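Local coordinates for protein terminal oxygenase component of carbazole 1,9a-dioxygenase (Nocardioides aromaticivorans, PDB 3GCF) that probably catalyses the angular dioxygenation of carbazole, passing electrons from a Rieske [2Fe-2S] cluster to a mononuclear non-heme iron in a trimeric oxygenase, at residues 370-373 with 374-378; 79-82 with 83-86; 314-317 with 318-322; 230-233 with 234-238. All coordinates share one frame; numbering follows the deposited sequence.

Contact 1: 370-373 with 374-378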
loop_
_atom_site.group_PDB
_atom_site.type_symbol
_atom_site.label_atom_id
_atom_site.label_comp_id
_atom_site.label_asym_id
_atom_site.label_seq_id
_atom_site.Cartn_x
_atom_site.Cartn_y
_atom_site.Cartn_z
ATOM N N ARG A 370 -2.261 -28.697 16.045
ATOM C CA ARG A 370 -2.125 -27.423 16.747
ATOM C C ARG A 370 -1.709 -27.661 18.188
ATOM O O ARG A 370 -0.851 -26.959 18.721
ATOM C CB ARG A 370 -3.445 -26.655 16.737
ATOM C CG ARG A 370 -3.895 -26.198 15.369
ATOM C CD ARG A 370 -5.238 -25.504 15.468
ATOM N NE ARG A 370 -5.664 -24.942 14.192
ATOM C CZ ARG A 370 -6.870 -24.428 13.975
ATOM N NH1 ARG A 370 -7.765 -24.412 14.950
ATOM N NH2 ARG A 370 -7.177 -23.923 12.790
ATOM N N THR A 371 -2.336 -28.656 18.807
ATOM C CA THR A 371 -2.070 -29.018 20.192
ATOM C C THR A 371 -0.632 -29.483 20.371
ATOM O O THR A 371 0.074 -29.020 21.266
ATOM C CB THR A 371 -3.014 -30.138 20.641
ATOM O OG1 THR A 371 -4.363 -29.683 20.525
ATOM C CG2 THR A 371 -2.739 -30.537 22.086
ATOM N N LEU A 372 -0.203 -30.396 19.511
ATOM C CA LEU A 372 1.154 -30.916 19.578
ATOM C C LEU A 372 2.184 -29.811 19.337
ATOM O O LEU A 372 3.224 -29.773 19.990
ATOM C CB LEU A 372 1.338 -32.023 18.543
ATOM C CG LEU A 372 2.737 -32.638 18.473
ATOM C CD1 LEU A 372 2.996 -33.475 19.724
ATOM C CD2 LEU A 372 2.852 -33.493 17.221
ATOM N N ALA A 373 1.887 -28.916 18.402
ATOM C CA ALA A 373 2.795 -27.820 18.074
ATOM C C ALA A 373 2.877 -26.811 19.219
ATOM O O ALA A 373 3.951 -26.312 19.543
ATOM C CB ALA A 373 2.338 -27.129 16.795
ATOM N N SER A 374 1.736 -26.515 19.824
ATOM C CA SER A 374 1.692 -25.579 20.934
ATOM C C SER A 374 2.502 -26.128 22.106
ATOM O O SER A 374 3.184 -25.377 22.802
ATOM C CB SER A 374 0.242 -25.349 21.361
ATOM O OG SER A 374 0.158 -24.466 22.465
ATOM N N GLU A 375 2.442 -27.441 22.308
ATOM C CA GLU A 375 3.166 -28.082 23.405
ATOM C C GLU A 375 4.623 -28.421 23.103
ATOM O O GLU A 375 5.446 -28.453 24.013
ATOM C CB GLU A 375 2.471 -29.384 23.824
ATOM C CG GLU A 375 0.980 -29.277 24.065
ATOM C CD GLU A 375 0.344 -30.631 24.354
ATOM O OE1 GLU A 375 0.721 -31.626 23.687
ATOM O OE2 GLU A 375 -0.542 -30.700 25.237
ATOM N N ARG A 376 4.953 -28.670 21.840
ATOM C CA ARG A 376 6.317 -29.063 21.508
ATOM C C ARG A 376 7.165 -28.110 20.672
ATOM O O ARG A 376 8.363 -28.349 20.508
ATOM C CB ARG A 376 6.295 -30.434 20.832
ATOM C CG ARG A 376 5.544 -31.496 21.611
ATOM C CD ARG A 376 6.304 -31.942 22.848
ATOM N NE ARG A 376 5.508 -32.870 23.641
ATOM C CZ ARG A 376 5.973 -33.578 24.666
ATOM N NH1 ARG A 376 7.246 -33.473 25.032
ATOM N NH2 ARG A 376 5.161 -34.391 25.333
ATOM N N GLY A 377 6.565 -27.058 20.120
ATOM C CA GLY A 377 7.359 -26.118 19.344
ATOM C C GLY A 377 8.500 -25.675 20.242
ATOM O O GLY A 377 8.254 -25.203 21.344
ATOM N N ARG A 378 9.743 -25.827 19.797
ATOM C CA ARG A 378 10.885 -25.458 20.632
ATOM C C ARG A 378 10.971 -23.986 21.011
ATOM O O ARG A 378 11.437 -23.650 22.097
ATOM C CB ARG A 378 12.191 -25.888 19.968
ATOM C CG ARG A 378 12.471 -27.379 20.054
ATOM C CD ARG A 378 13.632 -27.714 19.150
ATOM N NE ARG A 378 13.917 -29.140 19.056
ATOM C CZ ARG A 378 14.697 -29.806 19.899
ATOM N NH1 ARG A 378 15.272 -29.177 20.917
ATOM N NH2 ARG A 378 14.928 -31.094 19.703
#
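Glu375 folds its side chain back over Thr371, one turn earlier in helix 364-376, whose last turn this is. From CB, which lies 3.5 Å from Thr371 O, the chain keeps close to the backbone: CG, set anti to the carbonyl carbon (chi1 -49°), comes to 3.0 Å from the same oxygen. CD then reaches Thr371 CG2 at 3.8 Å, and of the carboxylate oxygens OE2 lies against that methyl while OE1 stays nearer the carbonyl. The two side chains run alongside each other in the same direction. Threonine suits the place because its methyl meets the glutamate, while its OG1 bonds back to Val367 O within the helix.

One residue further along, Leu372 CD1 meets Arg376 CG at 3.7 Å. Across these two segments the arginine offers CB and CG; its guanidinium forms a salt bridge with Asp222. Arg370, Ala373 and Ser374 face helix 22-26, where Tyr24 packs on all three. The small alanine and serine suit this buried side, and the charge of Arg370 is met by Glu357 and Glu182.

Gly377 is the first residue to leave helical backbone angles, yet its N still bonds to Ala373 O at 2.8 Å, with an N-H...O angle of 149°.

Contact 2: 79-82 with 83-86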
loop_
_atom_site.group_PDB
_atom_site.type_symbol
_atom_site.label_atom_id
_atom_site.label_comp_id
_atom_site.label_asym_id
_atom_site.label_seq_id
_atom_site.Cartn_x
_atom_site.Cartn_y
_atom_site.Cartn_z
ATOM N N GLY A 79 23.165 -0.708 8.906
ATOM C CA GLY A 79 22.072 -1.630 8.651
ATOM C C GLY A 79 21.614 -1.974 7.249
ATOM O O GLY A 79 20.580 -2.622 7.106
ATOM N N VAL A 80 22.345 -1.577 6.212
ATOM C CA VAL A 80 21.899 -1.908 4.864
ATOM C C VAL A 80 22.064 -3.391 4.540
ATOM O O VAL A 80 22.933 -4.070 5.087
ATOM C CB VAL A 80 22.656 -1.100 3.776
ATOM C CG1 VAL A 80 22.485 0.395 4.015
ATOM C CG2 VAL A 80 24.128 -1.494 3.757
ATOM N N PRO A 81 21.192 -3.924 3.674
ATOM C CA PRO A 81 21.308 -5.339 3.305
ATOM C C PRO A 81 22.384 -5.486 2.232
ATOM O O PRO A 81 22.462 -4.668 1.313
ATOM C CB PRO A 81 19.912 -5.683 2.783
ATOM C CG PRO A 81 19.392 -4.365 2.272
ATOM C CD PRO A 81 19.865 -3.387 3.321
ATOM N N PHE A 82 23.221 -6.511 2.358
ATOM C CA PHE A 82 24.284 -6.740 1.386
ATOM C C PHE A 82 23.660 -7.098 0.042
ATOM O O PHE A 82 24.225 -6.798 -1.015
ATOM C CB PHE A 82 25.186 -7.903 1.820
ATOM C CG PHE A 82 25.748 -7.762 3.204
ATOM C CD1 PHE A 82 26.531 -6.666 3.548
ATOM C CD2 PHE A 82 25.506 -8.740 4.163
ATOM C CE1 PHE A 82 27.068 -6.544 4.831
ATOM C CE2 PHE A 82 26.037 -8.626 5.444
ATOM C CZ PHE A 82 26.819 -7.526 5.778
ATOM N N SER A 83 22.497 -7.751 0.096
ATOM C CA SER A 83 21.807 -8.187 -1.113
ATOM C C SER A 83 21.494 -7.070 -2.111
ATOM O O SER A 83 21.239 -7.348 -3.279
ATOM C CB SER A 83 20.534 -8.973 -0.755
ATOM O OG SER A 83 19.681 -8.244 0.107
ATOM N N LYS A 84 21.515 -5.815 -1.671
ATOM C CA LYS A 84 21.278 -4.705 -2.595
ATOM C C LYS A 84 22.353 -4.756 -3.682
ATOM O O LYS A 84 22.093 -4.431 -4.838
ATOM C CB LYS A 84 21.372 -3.350 -1.878
ATOM C CG LYS A 84 20.242 -3.066 -0.899
ATOM C CD LYS A 84 18.929 -2.744 -1.611
ATOM C CE LYS A 84 17.825 -2.438 -0.596
ATOM N NZ LYS A 84 16.623 -1.805 -1.216
ATOM N N GLU A 85 23.561 -5.158 -3.289
ATOM C CA GLU A 85 24.699 -5.261 -4.200
ATOM C C GLU A 85 25.763 -6.086 -3.475
ATOM O O GLU A 85 26.744 -5.551 -2.957
ATOM C CB GLU A 85 25.237 -3.863 -4.534
ATOM C CG GLU A 85 26.416 -3.850 -5.507
ATOM C CD GLU A 85 26.882 -2.440 -5.853
ATOM O OE1 GLU A 85 26.209 -1.754 -6.649
ATOM O OE2 GLU A 85 27.925 -2.011 -5.322
ATOM N N PRO A 86 25.572 -7.414 -3.428
ATOM C CA PRO A 86 26.499 -8.329 -2.755
ATOM C C PRO A 86 27.890 -8.346 -3.369
ATOM O O PRO A 86 28.042 -8.459 -4.582
ATOM C CB PRO A 86 25.779 -9.673 -2.854
ATOM C CG PRO A 86 25.077 -9.565 -4.177
ATOM C CD PRO A 86 24.529 -8.158 -4.160
#
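The side chains of Pro81 and Lys84 meet carbon to carbon: Pro81 CG lies 3.5 Å from Lys84 CG, and Lys84 CE returns to 3.8 Å from the same ring atom. The lysine can do this because its chain bends at chi2 (-73°), which lays the methylenes across the pyrrolidine ring. Beside this pair, Ser83 OG approaches Pro81 CB at 3.7 Å.

These side chains are brought together by a short 3-10 turn. Lys84 N makes a weak bond to Pro81 O at 3.3 Å, and Glu85 N a shorter one, 2.9 Å, to Phe82 O. Pro86 N, 2.8 Å from Phe82 O, has no hydrogen to share, and the proline CD lies against the same oxygen.

Farther out, Trp97 NE1 also bonds to Pro81 O, and Phe82 turns its ring inward toward Leu60 of strand 57-64. The turn belongs to the Rieske domain: Val80 touches the [2Fe-2S] cluster, and the Phe82 side chain lies about 4 Å from those of the cluster ligands Cys75 and Cys96. Ala343 of a neighbouring subunit covers Pro81 and Lys84.

Chemically, then, the side-chain contact is apolar even though a lysine takes part. The polar groups are served separately: Pro81 O has the indole N-H besides its weak turn bond, and Ser83 OG is hydrogen-bonded to Asp73 OD2, which ties the turn to a neighbouring loop.

Contact 3: 314-317 with 318-322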
loop_
_atom_site.group_PDB
_atom_site.type_symbol
_atom_site.label_atom_id
_atom_site.label_comp_id
_atom_site.label_asym_id
_atom_site.label_seq_id
_atom_site.Cartn_x
_atom_site.Cartn_y
_atom_site.Cartn_z
ATOM N N VAL A 314 18.497 -41.764 -11.058
ATOM C CA VAL A 314 18.523 -40.348 -10.708
ATOM C C VAL A 314 18.254 -39.529 -11.965
ATOM O O VAL A 314 17.428 -38.614 -11.952
ATOM C CB VAL A 314 19.897 -39.925 -10.124
ATOM C CG1 VAL A 314 19.942 -38.415 -9.917
ATOM C CG2 VAL A 314 20.145 -40.633 -8.805
ATOM N N LYS A 315 18.949 -39.867 -13.048
ATOM C CA LYS A 315 18.784 -39.159 -14.313
ATOM C C LYS A 315 17.373 -39.273 -14.861
ATOM O O LYS A 315 16.817 -38.299 -15.359
ATOM C CB LYS A 315 19.785 -39.676 -15.351
ATOM C CG LYS A 315 21.023 -38.810 -15.462
ATOM C CD LYS A 315 21.600 -38.520 -14.080
ATOM C CE LYS A 315 22.446 -37.259 -14.080
ATOM N NZ LYS A 315 22.801 -36.857 -12.688
ATOM N N THR A 316 16.795 -40.464 -14.766
ATOM C CA THR A 316 15.443 -40.690 -15.252
ATOM C C THR A 316 14.460 -39.842 -14.447
ATOM O O THR A 316 13.523 -39.279 -15.007
ATOM C CB THR A 316 15.067 -42.181 -15.145
ATOM O OG1 THR A 316 15.935 -42.942 -15.994
ATOM C CG2 THR A 316 13.621 -42.416 -15.568
ATOM N N PHE A 317 14.682 -39.746 -13.137
ATOM C CA PHE A 317 13.818 -38.946 -12.272
ATOM C C PHE A 317 13.942 -37.465 -12.633
ATOM O O PHE A 317 12.940 -36.776 -12.827
ATOM C CB PHE A 317 14.190 -39.168 -10.802
ATOM C CG PHE A 317 13.359 -38.364 -9.827
ATOM C CD1 PHE A 317 12.002 -38.142 -10.055
ATOM C CD2 PHE A 317 13.935 -37.855 -8.664
ATOM C CE1 PHE A 317 11.230 -37.421 -9.136
ATOM C CE2 PHE A 317 13.181 -37.139 -7.743
ATOM C CZ PHE A 317 11.821 -36.920 -7.977
ATOM N N GLU A 318 15.173 -36.979 -12.737
ATOM C CA GLU A 318 15.393 -35.583 -13.081
ATOM C C GLU A 318 14.719 -35.232 -14.405
ATOM O O GLU A 318 14.156 -34.149 -14.546
ATOM C CB GLU A 318 16.890 -35.280 -13.152
ATOM C CG GLU A 318 17.630 -35.652 -11.884
ATOM C CD GLU A 318 19.113 -35.349 -11.950
ATOM O OE1 GLU A 318 19.741 -35.665 -12.982
ATOM O OE2 GLU A 318 19.652 -34.806 -10.959
ATOM N N VAL A 319 14.766 -36.148 -15.369
ATOM C CA VAL A 319 14.134 -35.907 -16.666
ATOM C C VAL A 319 12.609 -35.845 -16.562
ATOM O O VAL A 319 11.991 -34.936 -17.115
ATOM C CB VAL A 319 14.523 -36.991 -17.705
ATOM C CG1 VAL A 319 13.676 -36.834 -18.971
ATOM C CG2 VAL A 319 16.008 -36.860 -18.055
ATOM N N GLU A 320 11.990 -36.794 -15.862
ATOM C CA GLU A 320 10.536 -36.742 -15.746
ATOM C C GLU A 320 10.070 -35.586 -14.864
ATOM O O GLU A 320 8.954 -35.095 -15.022
ATOM C CB GLU A 320 9.952 -38.076 -15.256
ATOM C CG GLU A 320 10.744 -38.797 -14.195
ATOM C CD GLU A 320 10.106 -40.124 -13.802
ATOM O OE1 GLU A 320 9.707 -40.891 -14.712
ATOM O OE2 GLU A 320 10.010 -40.398 -12.585
ATOM N N PHE A 321 10.923 -35.139 -13.944
ATOM C CA PHE A 321 10.567 -34.008 -13.099
ATOM C C PHE A 321 10.419 -32.782 -14.003
ATOM O O PHE A 321 9.435 -32.046 -13.917
ATOM C CB PHE A 321 11.656 -33.736 -12.062
ATOM C CG PHE A 321 11.313 -32.631 -11.100
ATOM C CD1 PHE A 321 10.416 -32.849 -10.060
ATOM C CD2 PHE A 321 11.879 -31.365 -11.242
ATOM C CE1 PHE A 321 10.084 -31.829 -9.170
ATOM C CE2 PHE A 321 11.555 -30.333 -10.359
ATOM C CZ PHE A 321 10.656 -30.566 -9.319
ATOM N N GLU A 322 11.401 -32.588 -14.880
ATOM C CA GLU A 322 11.420 -31.463 -15.817
ATOM C C GLU A 322 10.322 -31.529 -16.877
ATOM O O GLU A 322 9.705 -30.521 -17.212
ATOM C CB GLU A 322 12.784 -31.406 -16.504
ATOM C CG GLU A 322 12.890 -30.450 -17.692
ATOM C CD GLU A 322 12.724 -28.997 -17.302
ATOM O OE1 GLU A 322 13.322 -28.578 -16.286
ATOM O OE2 GLU A 322 12.005 -28.267 -18.018
#
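Lys315 and Glu318 form the one salt bridge across these two turns of helix 311-331. Lys315 NZ reaches Glu318 OE1 at 3.3 Å, a weak bond, and the two chains run alongside each other in the same direction. The lysine arrives there through a first torsion away from the staggered positions (chi1 -97°) and a bend at chi2, which brings CE as close to OE1 as the ammonium itself. A long, flexible chain suits the exposed position of Lys315.

Two further contacts pair carboxylates with apolar groups. Val314 CG1 lies 3.8 Å from Glu318 OE2, so the carboxylate is flanked by a methyl as well as by the lysine. Glu320 OE2 comes to the edge of the Phe317 ring, near its plane, 3.9 Å from CD1; ring and carboxylate stand 81° apart. Such an approach suits the slightly positive ring hydrogens, and a salt bridge to Arg306 and a hydrogen bond to Trp325 NE1 fix OE2 beside the ring.

The backbone keeps a regular helical pattern. Glu318 N bonds to Val314 O at 2.9 Å, and Phe321 N bonds to Phe317 O at 2.8 Å.

Phe317 and Phe321, one turn apart, supply apolar surface with which this part of the helix packs on the beta-sheet of the catalytic domain: both rest on Leu167 of strand 164-173 and Leu304 of strand 298-307, while Val314 and Glu318 touch His165.

Contact 4: 230-233 with 234-238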
loop_
_atom_site.group_PDB
_atom_site.type_symbol
_atom_site.label_atom_id
_atom_site.label_comp_id
_atom_site.label_asym_id
_atom_site.label_seq_id
_atom_site.Cartn_x
_atom_site.Cartn_y
_atom_site.Cartn_z
ATOM N N LEU A 230 -0.223 -38.320 12.159
ATOM C CA LEU A 230 -0.387 -39.111 10.949
ATOM C C LEU A 230 -1.831 -39.534 10.710
ATOM O O LEU A 230 -2.496 -40.050 11.614
ATOM C CB LEU A 230 0.508 -40.351 11.030
ATOM C CG LEU A 230 0.587 -41.386 9.896
ATOM C CD1 LEU A 230 -0.683 -42.192 9.827
ATOM C CD2 LEU A 230 0.859 -40.697 8.590
ATOM N N ASP A 231 -2.309 -39.305 9.487
ATOM C CA ASP A 231 -3.662 -39.693 9.091
ATOM C C ASP A 231 -3.543 -40.984 8.272
ATOM O O ASP A 231 -2.897 -41.001 7.226
ATOM C CB ASP A 231 -4.323 -38.620 8.211
ATOM C CG ASP A 231 -4.663 -37.348 8.965
ATOM O OD1 ASP A 231 -4.536 -37.314 10.209
ATOM O OD2 ASP A 231 -5.070 -36.372 8.297
ATOM N N ARG A 232 -4.155 -42.062 8.747
ATOM C CA ARG A 232 -4.104 -43.335 8.029
ATOM C C ARG A 232 -5.258 -43.392 7.031
ATOM O O ARG A 232 -6.211 -44.156 7.200
ATOM C CB ARG A 232 -4.196 -44.497 9.021
ATOM C CG ARG A 232 -3.005 -44.592 9.959
ATOM C CD ARG A 232 -2.924 -45.968 10.606
ATOM N NE ARG A 232 -1.534 -46.384 10.781
ATOM C CZ ARG A 232 -0.780 -46.050 11.820
ATOM N NH1 ARG A 232 -1.289 -45.299 12.787
ATOM N NH2 ARG A 232 0.487 -46.447 11.880
ATOM N N LEU A 233 -5.157 -42.582 5.983
ATOM C CA LEU A 233 -6.202 -42.482 4.971
ATOM C C LEU A 233 -6.665 -43.789 4.322
ATOM O O LEU A 233 -7.865 -44.009 4.167
ATOM C CB LEU A 233 -5.771 -41.496 3.877
ATOM C CG LEU A 233 -5.415 -40.065 4.321
ATOM C CD1 LEU A 233 -5.053 -39.238 3.099
ATOM C CD2 LEU A 233 -6.581 -39.427 5.065
ATOM N N SER A 234 -5.724 -44.650 3.952
ATOM C CA SER A 234 -6.065 -45.905 3.285
ATOM C C SER A 234 -6.610 -47.006 4.184
ATOM O O SER A 234 -7.175 -47.983 3.690
ATOM C CB SER A 234 -4.847 -46.454 2.549
ATOM O OG SER A 234 -3.819 -46.761 3.476
ATOM N N GLU A 235 -6.445 -46.871 5.491
ATOM C CA GLU A 235 -6.927 -47.914 6.380
ATOM C C GLU A 235 -8.000 -47.476 7.361
ATOM O O GLU A 235 -8.861 -48.271 7.724
ATOM C CB GLU A 235 -5.766 -48.504 7.176
ATOM C CG GLU A 235 -4.676 -49.116 6.336
ATOM C CD GLU A 235 -3.500 -49.550 7.176
ATOM O OE1 GLU A 235 -2.909 -48.684 7.864
ATOM O OE2 GLU A 235 -3.170 -50.757 7.152
ATOM N N ASN A 236 -7.963 -46.223 7.793
ATOM C CA ASN A 236 -8.934 -45.787 8.775
ATOM C C ASN A 236 -9.813 -44.615 8.395
ATOM O O ASN A 236 -10.363 -43.943 9.262
ATOM C CB ASN A 236 -8.215 -45.520 10.095
ATOM C CG ASN A 236 -7.390 -46.719 10.550
ATOM O OD1 ASN A 236 -6.251 -46.908 10.118
ATOM N ND2 ASN A 236 -7.979 -47.551 11.399
ATOM N N TYR A 237 -9.950 -44.383 7.096
ATOM C CA TYR A 237 -10.788 -43.305 6.593
ATOM C C TYR A 237 -11.738 -43.830 5.528
ATOM O O TYR A 237 -11.534 -44.897 4.951
ATOM C CB TYR A 237 -9.949 -42.189 5.955
ATOM C CG TYR A 237 -9.389 -41.158 6.907
ATOM C CD1 TYR A 237 -8.334 -41.464 7.764
ATOM C CD2 TYR A 237 -9.882 -39.851 6.907
ATOM C CE1 TYR A 237 -7.774 -40.482 8.595
ATOM C CE2 TYR A 237 -9.333 -38.870 7.728
ATOM C CZ TYR A 237 -8.277 -39.188 8.565
ATOM O OH TYR A 237 -7.706 -38.202 9.343
ATOM N N MET A 238 -12.781 -43.057 5.273
ATOM C CA MET A 238 -13.743 -43.399 4.248
ATOM C C MET A 238 -13.584 -42.345 3.165
ATOM O O MET A 238 -13.749 -41.153 3.425
ATOM C CB MET A 238 -15.160 -43.336 4.803
ATOM C CG MET A 238 -16.235 -43.473 3.741
ATOM S SD MET A 238 -16.243 -45.115 2.976
ATOM C CE MET A 238 -16.996 -46.050 4.299
#
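Leu233 and Tyr237 carry the apolar part of the contact through a CH-pi interaction. Leu233 CD2 sits 3.6 Å from the centroid of the tyrosine ring, only 3° off its normal, so one methyl covers the middle of the face. Leucine suits the place because its branched, apolar end can meet the ring and also pack on Val266 and Phe210; CG anti to the carbonyl carbon (chi1 -57°) helps to put CD2 over the ring. At the far end of the ring, Tyr237 OH comes to 3.2 Å from Asp231 CG, roughly equidistant from both carboxylate oxygens, in a geometry too poor for a hydrogen bond.

The backbone bonds converge on one acceptor. Arg232 O takes Asn236 N at 2.8 Å, nearly in line with the carbonyl, and Glu235 N at 3.2 Å from well above its plane. Arg232 is the centre of an inverse gamma turn, and the chain passes through it from strand 228-231 into the weakly bonded helix 233-236 and on to strand 237-245, in the catalytic domain of this Rieske oxygenase. The side chain of Leu233 is about 9 Å from that of the iron ligand His189.

Among polar side chains, Arg232 and Asn236 run side by side, with Asn236 OD1 3.4 Å from Arg232 CB. Arg232 NE and Glu235 OE1 make a long salt bridge at 4.0 Å, the oxygen lying at the guanidinium edge; NH1 bonds to Gln219, and Asn236 ND2 to Asp214.

In the fold
From the N terminus, contact 2 comes first, a turn in the loop between strands 67-72 and 93-95 of the Rieske domain. Contact 4 follows in the catalytic domain, closing the short connection that carries the chain from the seven-stranded sheet to the three-stranded one. Contact 3 lies within helix 311-331, and contact 1 ends helix 364-376 near the C terminus. All four are local and stand in series, so none encloses or crosses another. Contacts 1 and 4 come nearest, about 8 Å between closest atoms, whereas contacts 2 and 4 lie 49 Å apart between centres, on opposite sides of the chain's centre.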